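Local structure of putative aminotransferase (Actinomadura melliaura, 4ZWV) at residues A[158-166]-A[175-186]; A[130-138]-A[285-295]. The protein probably acts as a pyridoxal 5'-phosphate-dependent sugar aminotransferase in making the aminopentose of the indolocarbazole AT2433. All coordinates share one frame; numbering follows the deposited sequence.

Both contacts are mostly buried, and their centres lie about 12 Å apart, but they occupy different levels of the fold. Contact 1, about 7 Å from the centre of the chain, joins two parallel strands of the central seven-stranded sheet; its evidence is regular backbone pairing, a buried carboxylate and an aromatic cluster. Contact 2, about 11 Å from that centre, joins the loop that follows strand 123-129 to the 285-295 segment, whose short strand 289-290 belongs to a separate three-stranded antiparallel sheet; there two arginines, a tyrosine and waters add to two backbone bonds. The two meet where His164 of contact 1, which binds pyridoxal 5'-phosphate, stacks on Tyr294 of contact 2, and where Trp166 O probably accepts a hydrogen bond from Ser292 OG.

Contact 1 (A[158-166]-A[175-186]); sequences VIEDCAHAW and LGSHGNMCVFSF. With GOL (glycerol), chain C.
The buried carboxylate of Glu160 is gripped at both oxygens. OE2 accepts from Asn180 ND2 at 2.8 Å, in a nearly straight bond (171°) that arrives on the anti side of the oxygen; the donor amide stands across the carboxylate, their planes 72° apart. Water 1 donates to the same OE2 and accepts from the backbone N of His178 and Asn180. OE1 takes water 2 and His130 NE2, so each oxygen has two donors. The backbones pair in parallel: Glu160 N gives to Met181 O at 2.9 Å, and Val183 N returns a bond to Glu160 O. Asp161 OD1 accepts from Ala163 N at 3.0 Å, an Asx turn, while its OD2 is hydrogen-bonded to Thr87 OG1. The Phe184 ring is packed on both faces. Cys162 CB lies over one, 3.9 Å from the ring centroid, while the edge of Trp166 meets the other in a T-shaped pair with planes at 78°. Ser185 OG hydrogen-bonds OP1 of the modified lysine at position 190 and also Gln187 N. In the sheet of this fold type I aminotransferase, strand 157-161 lies between 123-129 and 181-185, with Ile159 against helix 57-66 and Val158 against helix 138-152.

Contact 2 (A[130-138]-A[285-295]); sequences HWTGYPVDL and RSPDREGSFYV
The Tyr134 ring carries Arg285 on one face, with CD over the ring centre at 3.7 Å from the centroid and the guanidinium beyond it, 32° from the ring plane, a cation-pi contact; Arg285 NH1 also hydrogen-bonds Thr107 O. Ser286 N meets the ring edge near its plane and gives a straight bond (170°) to Tyr134 OH at 2.8 Å. The OH in turn sits over a face of the Arg289 guanidinium, whose edge takes Pro135 O. The setting is the loop between strand 123-129 and helix 138-152 of the aminotransferase fold, held to a type I turn at 286-289. Tyr134 CG stands anti to N (chi1 -177°), which swings the ring out toward that turn. A phenylalanine here would probably leave Ser286 N without its acceptor. Arg289 NH1 reaches Pro135 O at 2.9 Å, while its NE forms a salt bridge with Asp288 OD1 at 2.8 Å; Ser286 OG reaches that oxygen from the other face of the carboxylate. Ser292 N bonds Gly133 O, and a CB on Gly133 would come 2.7 Å from Phe293 N, a clash. Asp137 OD1 caps the helix through Arg140 N and also binds Tyr170 OH, while its OD2 accepts from water 9, which takes Arg289 NH2 at 2.8 Å.

Contact 1 (A[158-166]-A[175-186])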
loop_
_atom_site.group_PDB
_atom_site.type_symbol
_atom_site.label_atom_id
_atom_site.label_comp_id
_atom_site.label_asym_id
_atom_site.label_seq_id
_atom_site.Cartn_x
_atom_site.Cartn_y
_atom_site.Cartn_z
ATOM N N VAL A 158 16.155 -16.035 -2.347
ATOM C CA VAL A 158 16.661 -14.871 -1.632
ATOM C C VAL A 158 15.956 -13.628 -2.146
ATOM O O VAL A 158 15.836 -13.430 -3.358
ATOM C CB VAL A 158 18.184 -14.701 -1.817
ATOM C CG1 VAL A 158 18.642 -13.334 -1.288
ATOM C CG2 VAL A 158 18.916 -15.807 -1.110
ATOM N N ILE A 159 15.479 -12.801 -1.220
ATOM C CA ILE A 159 14.992 -11.473 -1.550
ATOM C C ILE A 159 15.936 -10.476 -0.885
ATOM O O ILE A 159 16.172 -10.562 0.320
ATOM C CB ILE A 159 13.561 -11.243 -1.060
ATOM C CG1 ILE A 159 12.602 -12.219 -1.748
ATOM C CG2 ILE A 159 13.155 -9.790 -1.321
ATOM C CD1 ILE A 159 11.270 -12.373 -0.993
ATOM N N GLU A 160 16.502 -9.566 -1.672
ATOM C CA GLU A 160 17.405 -8.549 -1.147
ATOM C C GLU A 160 16.657 -7.265 -0.835
ATOM O O GLU A 160 16.057 -6.659 -1.731
ATOM C CB GLU A 160 18.524 -8.232 -2.147
ATOM C CG GLU A 160 19.460 -9.396 -2.460
ATOM C CD GLU A 160 20.477 -9.028 -3.529
ATOM O OE1 GLU A 160 20.973 -7.875 -3.518
ATOM O OE2 GLU A 160 20.768 -9.874 -4.393
ATOM N N ASP A 161 16.698 -6.857 0.430
ATOM C CA ASP A 161 16.109 -5.585 0.848
ATOM C C ASP A 161 17.176 -4.521 0.649
ATOM O O ASP A 161 18.145 -4.441 1.410
ATOM C CB ASP A 161 15.623 -5.659 2.303
ATOM C CG ASP A 161 14.996 -4.364 2.789
ATOM O OD1 ASP A 161 15.182 -3.313 2.155
ATOM O OD2 ASP A 161 14.301 -4.396 3.823
ATOM N N CYS A 162 16.978 -3.713 -0.391
ATOM C CA CYS A 162 17.943 -2.704 -0.805
ATOM C C CYS A 162 17.485 -1.303 -0.446
ATOM O O CYS A 162 17.941 -0.339 -1.054
ATOM C CB CYS A 162 18.170 -2.774 -2.319
ATOM S SG CYS A 162 18.731 -4.384 -2.935
ATOM N N ALA A 163 16.576 -1.179 0.516
ATOM C CA ALA A 163 16.029 0.134 0.875
ATOM C C ALA A 163 17.082 1.197 1.195
ATOM O O ALA A 163 16.889 2.381 0.886
ATOM C CB ALA A 163 15.084 -0.003 2.060
ATOM N N HIS A 164 18.192 0.781 1.815
ATOM C CA HIS A 164 19.247 1.714 2.215
ATOM C C HIS A 164 20.353 1.826 1.185
ATOM O O HIS A 164 21.339 2.538 1.405
ATOM C CB HIS A 164 19.892 1.270 3.530
ATOM C CG HIS A 164 18.989 1.379 4.708
ATOM N ND1 HIS A 164 19.367 0.981 5.972
ATOM C CD2 HIS A 164 17.731 1.860 4.823
ATOM C CE1 HIS A 164 18.377 1.211 6.816
ATOM N NE2 HIS A 164 17.370 1.741 6.144
ATOM N N ALA A 165 20.198 1.109 0.077
ATOM C CA ALA A 165 21.343 0.832 -0.782
ATOM C C ALA A 165 21.136 1.224 -2.243
ATOM O O ALA A 165 21.742 0.645 -3.143
ATOM C CB ALA A 165 21.704 -0.651 -0.677
ATOM N N TRP A 166 20.318 2.242 -2.498
ATOM C CA TRP A 166 20.278 2.764 -3.853
ATOM C C TRP A 166 21.697 3.149 -4.313
ATOM O O TRP A 166 22.453 3.797 -3.584
ATOM C CB TRP A 166 19.343 3.983 -3.973
ATOM C CG TRP A 166 19.290 4.436 -5.402
ATOM C CD1 TRP A 166 19.924 5.514 -5.949
ATOM C CD2 TRP A 166 18.618 3.773 -6.482
ATOM N NE1 TRP A 166 19.671 5.571 -7.298
ATOM C CE2 TRP A 166 18.883 4.508 -7.653
ATOM C CE3 TRP A 166 17.829 2.625 -6.571
ATOM C CZ2 TRP A 166 18.369 4.143 -8.895
ATOM C CZ3 TRP A 166 17.331 2.254 -7.805
ATOM C CH2 TRP A 166 17.600 3.013 -8.950
ATOM N N LEU A 175 23.760 -3.661 -7.438
ATOM C CA LEU A 175 22.646 -4.371 -6.821
ATOM C C LEU A 175 21.458 -4.393 -7.782
ATOM O O LEU A 175 21.213 -3.419 -8.511
ATOM C CB LEU A 175 22.238 -3.738 -5.490
ATOM C CG LEU A 175 23.281 -3.764 -4.373
ATOM C CD1 LEU A 175 22.646 -3.241 -3.095
ATOM C CD2 LEU A 175 23.850 -5.184 -4.174
ATOM N N GLY A 176 20.752 -5.518 -7.794
ATOM C CA GLY A 176 19.710 -5.764 -8.782
ATOM C C GLY A 176 20.130 -6.765 -9.852
ATOM O O GLY A 176 19.295 -7.273 -10.598
ATOM N N SER A 177 21.422 -7.075 -9.934
ATOM C CA SER A 177 21.923 -7.915 -11.018
ATOM C C SER A 177 22.713 -9.124 -10.531
ATOM O O SER A 177 23.593 -9.621 -11.242
ATOM C CB SER A 177 22.807 -7.096 -11.970
ATOM O OG SER A 177 22.040 -6.159 -12.709
ATOM N N HIS A 178 22.387 -9.616 -9.338
ATOM C CA HIS A 178 23.117 -10.762 -8.792
ATOM C C HIS A 178 22.269 -12.038 -8.773
ATOM O O HIS A 178 22.638 -13.028 -8.154
ATOM C CB HIS A 178 23.632 -10.445 -7.381
ATOM C CG HIS A 178 24.611 -9.313 -7.339
ATOM N ND1 HIS A 178 24.221 -8.001 -7.176
ATOM C CD2 HIS A 178 25.961 -9.296 -7.448
ATOM C CE1 HIS A 178 25.291 -7.223 -7.186
ATOM N NE2 HIS A 178 26.360 -7.985 -7.342
ATOM N N GLY A 179 21.141 -12.029 -9.478
ATOM C CA GLY A 179 20.350 -13.240 -9.618
ATOM C C GLY A 179 19.216 -13.413 -8.610
ATOM O O GLY A 179 18.511 -14.428 -8.642
ATOM N N ASN A 180 19.070 -12.454 -7.697
ATOM C CA ASN A 180 17.991 -12.462 -6.715
ATOM C C ASN A 180 17.008 -11.343 -6.989
ATOM O O ASN A 180 17.381 -10.303 -7.547
ATOM C CB ASN A 180 18.511 -12.277 -5.285
ATOM C CG ASN A 180 19.637 -13.209 -4.948
ATOM O OD1 ASN A 180 19.525 -14.425 -5.124
ATOM N ND2 ASN A 180 20.748 -12.644 -4.470
HETATM N N MSE A 181 15.766 -11.538 -6.566
HETATM C CA MSE A 181 14.832 -10.425 -6.492
HETATM C C MSE A 181 15.369 -9.378 -5.542
HETATM O O MSE A 181 15.889 -9.713 -4.477
HETATM C CB MSE A 181 13.449 -10.892 -6.027
HETATM C CG MSE A 181 12.736 -11.757 -7.057
HETATM SE SE MSE A 181 10.877 -12.033 -6.600
HETATM C CE MSE A 181 11.147 -13.516 -5.383
ATOM N N CYS A 182 15.239 -8.113 -5.929
ATOM C CA CYS A 182 15.692 -6.991 -5.109
ATOM C C CYS A 182 14.572 -6.004 -4.934
ATOM O O CYS A 182 13.791 -5.794 -5.861
ATOM C CB CYS A 182 16.857 -6.261 -5.753
ATOM S SG CYS A 182 18.333 -7.249 -5.839
ATOM N N VAL A 183 14.497 -5.398 -3.758
ATOM C CA VAL A 183 13.509 -4.339 -3.528
ATOM C C VAL A 183 14.193 -3.062 -3.079
ATOM O O VAL A 183 14.866 -3.031 -2.048
ATOM C CB VAL A 183 12.440 -4.722 -2.476
ATOM C CG1 VAL A 183 11.415 -3.571 -2.336
ATOM C CG2 VAL A 183 11.741 -6.030 -2.864
ATOM N N PHE A 184 14.038 -2.017 -3.885
ATOM C CA PHE A 184 14.517 -0.689 -3.529
ATOM C C PHE A 184 13.380 0.145 -2.953
ATOM O O PHE A 184 12.223 -0.096 -3.269
ATOM C CB PHE A 184 15.102 0.005 -4.757
ATOM C CG PHE A 184 16.322 -0.676 -5.306
ATOM C CD1 PHE A 184 16.203 -1.668 -6.272
ATOM C CD2 PHE A 184 17.582 -0.331 -4.845
ATOM C CE1 PHE A 184 17.334 -2.302 -6.787
ATOM C CE2 PHE A 184 18.722 -0.960 -5.353
ATOM C CZ PHE A 184 18.599 -1.941 -6.326
ATOM N N SER A 185 13.723 1.100 -2.093
ATOM C CA SER A 185 12.743 2.020 -1.514
ATOM C C SER A 185 12.991 3.445 -1.969
ATOM O O SER A 185 14.142 3.910 -1.956
ATOM C CB SER A 185 12.789 1.990 0.011
ATOM O OG SER A 185 12.008 3.069 0.538
ATOM N N PHE A 186 11.901 4.129 -2.331
ATOM C CA PHE A 186 11.961 5.550 -2.664
ATOM C C PHE A 186 11.125 6.361 -1.674
ATOM O O PHE A 186 10.566 7.414 -2.004
ATOM C CB PHE A 186 11.490 5.781 -4.106
ATOM C CG PHE A 186 12.182 4.904 -5.117
ATOM C CD1 PHE A 186 13.563 4.716 -5.077
ATOM C CD2 PHE A 186 11.448 4.259 -6.096
ATOM C CE1 PHE A 186 14.192 3.899 -6.016
ATOM C CE2 PHE A 186 12.066 3.444 -7.024
ATOM C CZ PHE A 186 13.449 3.263 -6.983
HETATM C C1 GOL C . 14.072 -15.993 -7.014
HETATM O O1 GOL C . 14.356 -16.876 -8.077
HETATM C C2 GOL C . 15.365 -15.395 -6.465
HETATM O O2 GOL C . 15.011 -14.226 -5.749
HETATM C C3 GOL C . 16.030 -16.438 -5.560
HETATM O O3 GOL C . 17.358 -16.132 -5.154
HETATM O O HOH W 1 20.190 -9.656 -7.481
HETATM O O HOH W 2 21.707 -7.543 -6.186
HETATM O O HOH W 3 13.072 -2.425 0.598
HETATM O O HOH W 4 16.544 1.815 -2.306
#

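Contact 2 (A[130-138]-A[285-295])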
loop_
_atom_site.group_PDB
_atom_site.type_symbol
_atom_site.label_atom_id
_atom_site.label_comp_id
_atom_site.label_asym_id
_atom_site.label_seq_id
_atom_site.Cartn_x
_atom_site.Cartn_y
_atom_site.Cartn_z
ATOM N N HIS A 130 20.760 -5.170 3.037
ATOM C CA HIS A 130 22.012 -4.428 2.870
ATOM C C HIS A 130 21.966 -3.232 3.820
ATOM O O HIS A 130 21.780 -2.079 3.416
ATOM C CB HIS A 130 22.196 -3.999 1.420
ATOM C CG HIS A 130 22.144 -5.130 0.440
ATOM N ND1 HIS A 130 23.098 -6.127 0.390
ATOM C CD2 HIS A 130 21.255 -5.411 -0.543
ATOM C CE1 HIS A 130 22.800 -6.970 -0.584
ATOM N NE2 HIS A 130 21.679 -6.559 -1.162
ATOM N N TRP A 131 22.130 -3.541 5.103
ATOM C CA TRP A 131 21.792 -2.634 6.192
ATOM C C TRP A 131 22.673 -1.387 6.220
ATOM O O TRP A 131 23.896 -1.484 6.142
ATOM C CB TRP A 131 21.884 -3.398 7.512
ATOM C CG TRP A 131 21.511 -2.619 8.738
ATOM C CD1 TRP A 131 22.317 -2.350 9.815
ATOM C CD2 TRP A 131 20.249 -2.018 9.018
ATOM N NE1 TRP A 131 21.619 -1.620 10.752
ATOM C CE2 TRP A 131 20.350 -1.402 10.285
ATOM C CE3 TRP A 131 19.041 -1.931 8.319
ATOM C CZ2 TRP A 131 19.283 -0.709 10.864
ATOM C CZ3 TRP A 131 17.979 -1.246 8.900
ATOM C CH2 TRP A 131 18.110 -0.649 10.164
ATOM N N THR A 132 22.018 -0.227 6.320
ATOM C CA THR A 132 22.624 1.117 6.264
ATOM C C THR A 132 23.338 1.404 4.943
ATOM O O THR A 132 23.993 2.440 4.806
ATOM C CB THR A 132 23.612 1.399 7.442
ATOM O OG1 THR A 132 24.848 0.697 7.259
ATOM C CG2 THR A 132 22.988 1.027 8.775
ATOM N N GLY A 133 23.165 0.528 3.960
ATOM C CA GLY A 133 23.732 0.757 2.636
ATOM C C GLY A 133 24.902 -0.138 2.285
ATOM O O GLY A 133 25.443 -0.049 1.180
ATOM N N TYR A 134 25.298 -1.007 3.214
ATOM C CA TYR A 134 26.477 -1.854 3.002
ATOM C C TYR A 134 26.085 -3.232 2.487
ATOM O O TYR A 134 25.319 -3.942 3.127
ATOM C CB TYR A 134 27.281 -1.984 4.296
ATOM C CG TYR A 134 28.552 -2.786 4.136
ATOM C CD1 TYR A 134 29.582 -2.322 3.326
ATOM C CD2 TYR A 134 28.725 -3.996 4.794
ATOM C CE1 TYR A 134 30.760 -3.038 3.178
ATOM C CE2 TYR A 134 29.910 -4.728 4.649
ATOM C CZ TYR A 134 30.906 -4.244 3.833
ATOM O OH TYR A 134 32.078 -4.956 3.678
ATOM N N PRO A 135 26.612 -3.630 1.324
ATOM C CA PRO A 135 26.123 -4.901 0.778
ATOM C C PRO A 135 26.591 -6.162 1.501
ATOM O O PRO A 135 27.734 -6.268 1.951
ATOM C CB PRO A 135 26.668 -4.903 -0.655
ATOM C CG PRO A 135 26.924 -3.456 -0.965
ATOM C CD PRO A 135 27.409 -2.880 0.341
ATOM N N VAL A 136 25.664 -7.108 1.580
ATOM C CA VAL A 136 25.914 -8.484 1.977
ATOM C C VAL A 136 26.851 -9.179 0.988
ATOM O O VAL A 136 26.890 -8.827 -0.194
ATOM C CB VAL A 136 24.549 -9.244 2.059
ATOM C CG1 VAL A 136 24.715 -10.705 2.401
ATOM C CG2 VAL A 136 23.626 -8.559 3.084
ATOM N N ASP A 137 27.614 -10.156 1.479
ATOM C CA ASP A 137 28.468 -10.986 0.638
ATOM C C ASP A 137 27.620 -11.948 -0.210
ATOM O O ASP A 137 27.414 -13.110 0.163
ATOM C CB ASP A 137 29.447 -11.752 1.534
ATOM C CG ASP A 137 30.521 -12.496 0.759
ATOM O OD1 ASP A 137 30.425 -12.655 -0.484
ATOM O OD2 ASP A 137 31.479 -12.953 1.425
ATOM N N LEU A 138 27.147 -11.463 -1.354
ATOM C CA LEU A 138 26.168 -12.202 -2.150
ATOM C C LEU A 138 26.731 -13.477 -2.772
ATOM O O LEU A 138 25.993 -14.453 -2.928
ATOM C CB LEU A 138 25.589 -11.297 -3.241
ATOM C CG LEU A 138 24.721 -10.159 -2.693
ATOM C CD1 LEU A 138 24.349 -9.226 -3.838
ATOM C CD2 LEU A 138 23.457 -10.678 -2.014
ATOM N N ARG A 285 35.015 -2.046 6.424
ATOM C CA ARG A 285 34.271 -2.388 5.210
ATOM C C ARG A 285 35.201 -2.965 4.146
ATOM O O ARG A 285 36.342 -2.549 4.020
ATOM C CB ARG A 285 33.540 -1.168 4.655
ATOM C CG ARG A 285 32.675 -0.432 5.671
ATOM C CD ARG A 285 31.678 -1.357 6.330
ATOM N NE ARG A 285 30.645 -0.595 7.026
ATOM C CZ ARG A 285 29.613 -1.144 7.650
ATOM N NH1 ARG A 285 29.476 -2.462 7.666
ATOM N NH2 ARG A 285 28.717 -0.371 8.246
ATOM N N SER A 286 34.696 -3.924 3.380
ATOM C CA SER A 286 35.508 -4.613 2.380
ATOM C C SER A 286 35.651 -3.795 1.102
ATOM O O SER A 286 34.694 -3.156 0.669
ATOM C CB SER A 286 34.888 -5.969 2.062
ATOM O OG SER A 286 35.602 -6.614 1.023
ATOM N N PRO A 287 36.840 -3.826 0.482
ATOM C CA PRO A 287 37.077 -3.040 -0.732
ATOM C C PRO A 287 36.485 -3.656 -2.001
ATOM O O PRO A 287 36.684 -3.087 -3.077
ATOM C CB PRO A 287 38.605 -3.003 -0.827
ATOM C CG PRO A 287 39.025 -4.291 -0.206
ATOM C CD PRO A 287 38.071 -4.488 0.952
ATOM N N ASP A 288 35.798 -4.788 -1.888
ATOM C CA ASP A 288 35.249 -5.450 -3.072
ATOM C C ASP A 288 33.818 -5.018 -3.376
ATOM O O ASP A 288 33.156 -5.633 -4.197
ATOM C CB ASP A 288 35.305 -6.980 -2.928
ATOM C CG ASP A 288 34.413 -7.504 -1.817
ATOM O OD1 ASP A 288 33.957 -6.707 -0.977
ATOM O OD2 ASP A 288 34.168 -8.725 -1.773
ATOM N N ARG A 289 33.343 -3.977 -2.701
ATOM C CA ARG A 289 31.975 -3.519 -2.876
ATOM C C ARG A 289 31.886 -2.041 -2.556
ATOM O O ARG A 289 32.797 -1.470 -1.961
ATOM C CB ARG A 289 31.016 -4.325 -1.994
ATOM C CG ARG A 289 31.199 -4.134 -0.486
ATOM C CD ARG A 289 30.564 -5.287 0.290
ATOM N NE ARG A 289 31.415 -6.473 0.218
ATOM C CZ ARG A 289 31.281 -7.563 0.969
ATOM N NH1 ARG A 289 30.298 -7.657 1.858
ATOM N NH2 ARG A 289 32.154 -8.564 0.837
ATOM N N GLU A 290 30.787 -1.418 -2.967
ATOM C CA GLU A 290 30.605 0.003 -2.734
ATOM C C GLU A 290 29.248 0.242 -2.107
ATOM O O GLU A 290 28.222 0.016 -2.750
ATOM C CB GLU A 290 30.738 0.793 -4.039
ATOM C CG GLU A 290 30.627 2.300 -3.850
ATOM C CD GLU A 290 30.880 3.076 -5.138
ATOM O OE1 GLU A 290 30.301 2.717 -6.188
ATOM O OE2 GLU A 290 31.672 4.041 -5.100
ATOM N N GLY A 291 29.247 0.664 -0.843
ATOM C CA GLY A 291 28.005 0.919 -0.127
ATOM C C GLY A 291 27.480 2.325 -0.346
ATOM O O GLY A 291 28.123 3.153 -0.998
ATOM N N SER A 292 26.299 2.595 0.199
ATOM C CA SER A 292 25.646 3.872 -0.047
ATOM C C SER A 292 25.510 4.745 1.192
ATOM O O SER A 292 25.044 5.877 1.092
ATOM C CB SER A 292 24.271 3.625 -0.673
ATOM O OG SER A 292 24.439 3.026 -1.952
ATOM N N PHE A 293 25.907 4.218 2.352
ATOM C CA PHE A 293 25.980 5.023 3.585
ATOM C C PHE A 293 24.736 5.862 3.870
ATOM O O PHE A 293 24.784 7.085 3.979
ATOM C CB PHE A 293 27.219 5.914 3.545
ATOM C CG PHE A 293 28.490 5.132 3.586
ATOM C CD1 PHE A 293 28.956 4.626 4.786
ATOM C CD2 PHE A 293 29.193 4.862 2.428
ATOM C CE1 PHE A 293 30.131 3.885 4.838
ATOM C CE2 PHE A 293 30.364 4.123 2.473
ATOM C CZ PHE A 293 30.832 3.635 3.682
ATOM N N TYR A 294 23.608 5.178 3.982
ATOM C CA TYR A 294 22.373 5.806 4.419
ATOM C C TYR A 294 22.625 6.547 5.735
ATOM O O TYR A 294 22.180 7.688 5.914
ATOM C CB TYR A 294 21.303 4.726 4.573
ATOM C CG TYR A 294 19.943 5.186 5.012
ATOM C CD1 TYR A 294 19.228 6.118 4.272
ATOM C CD2 TYR A 294 19.350 4.638 6.142
ATOM C CE1 TYR A 294 17.955 6.512 4.668
ATOM C CE2 TYR A 294 18.085 5.022 6.541
ATOM C CZ TYR A 294 17.401 5.960 5.803
ATOM O OH TYR A 294 16.141 6.338 6.200
ATOM N N VAL A 295 23.340 5.880 6.644
ATOM C CA VAL A 295 23.859 6.488 7.871
ATOM C C VAL A 295 25.272 5.936 8.062
ATOM O O VAL A 295 25.670 5.022 7.342
ATOM C CB VAL A 295 22.987 6.172 9.119
ATOM C CG1 VAL A 295 21.599 6.797 8.990
ATOM C CG2 VAL A 295 22.891 4.669 9.340
HETATM O O HOH W 5 27.124 1.856 3.412
HETATM O O HOH W 6 26.722 2.430 6.277
HETATM O O HOH W 7 26.236 -0.583 9.475
HETATM O O HOH W 8 26.672 2.530 8.480
HETATM O O HOH W 9 33.083 -10.821 2.287
#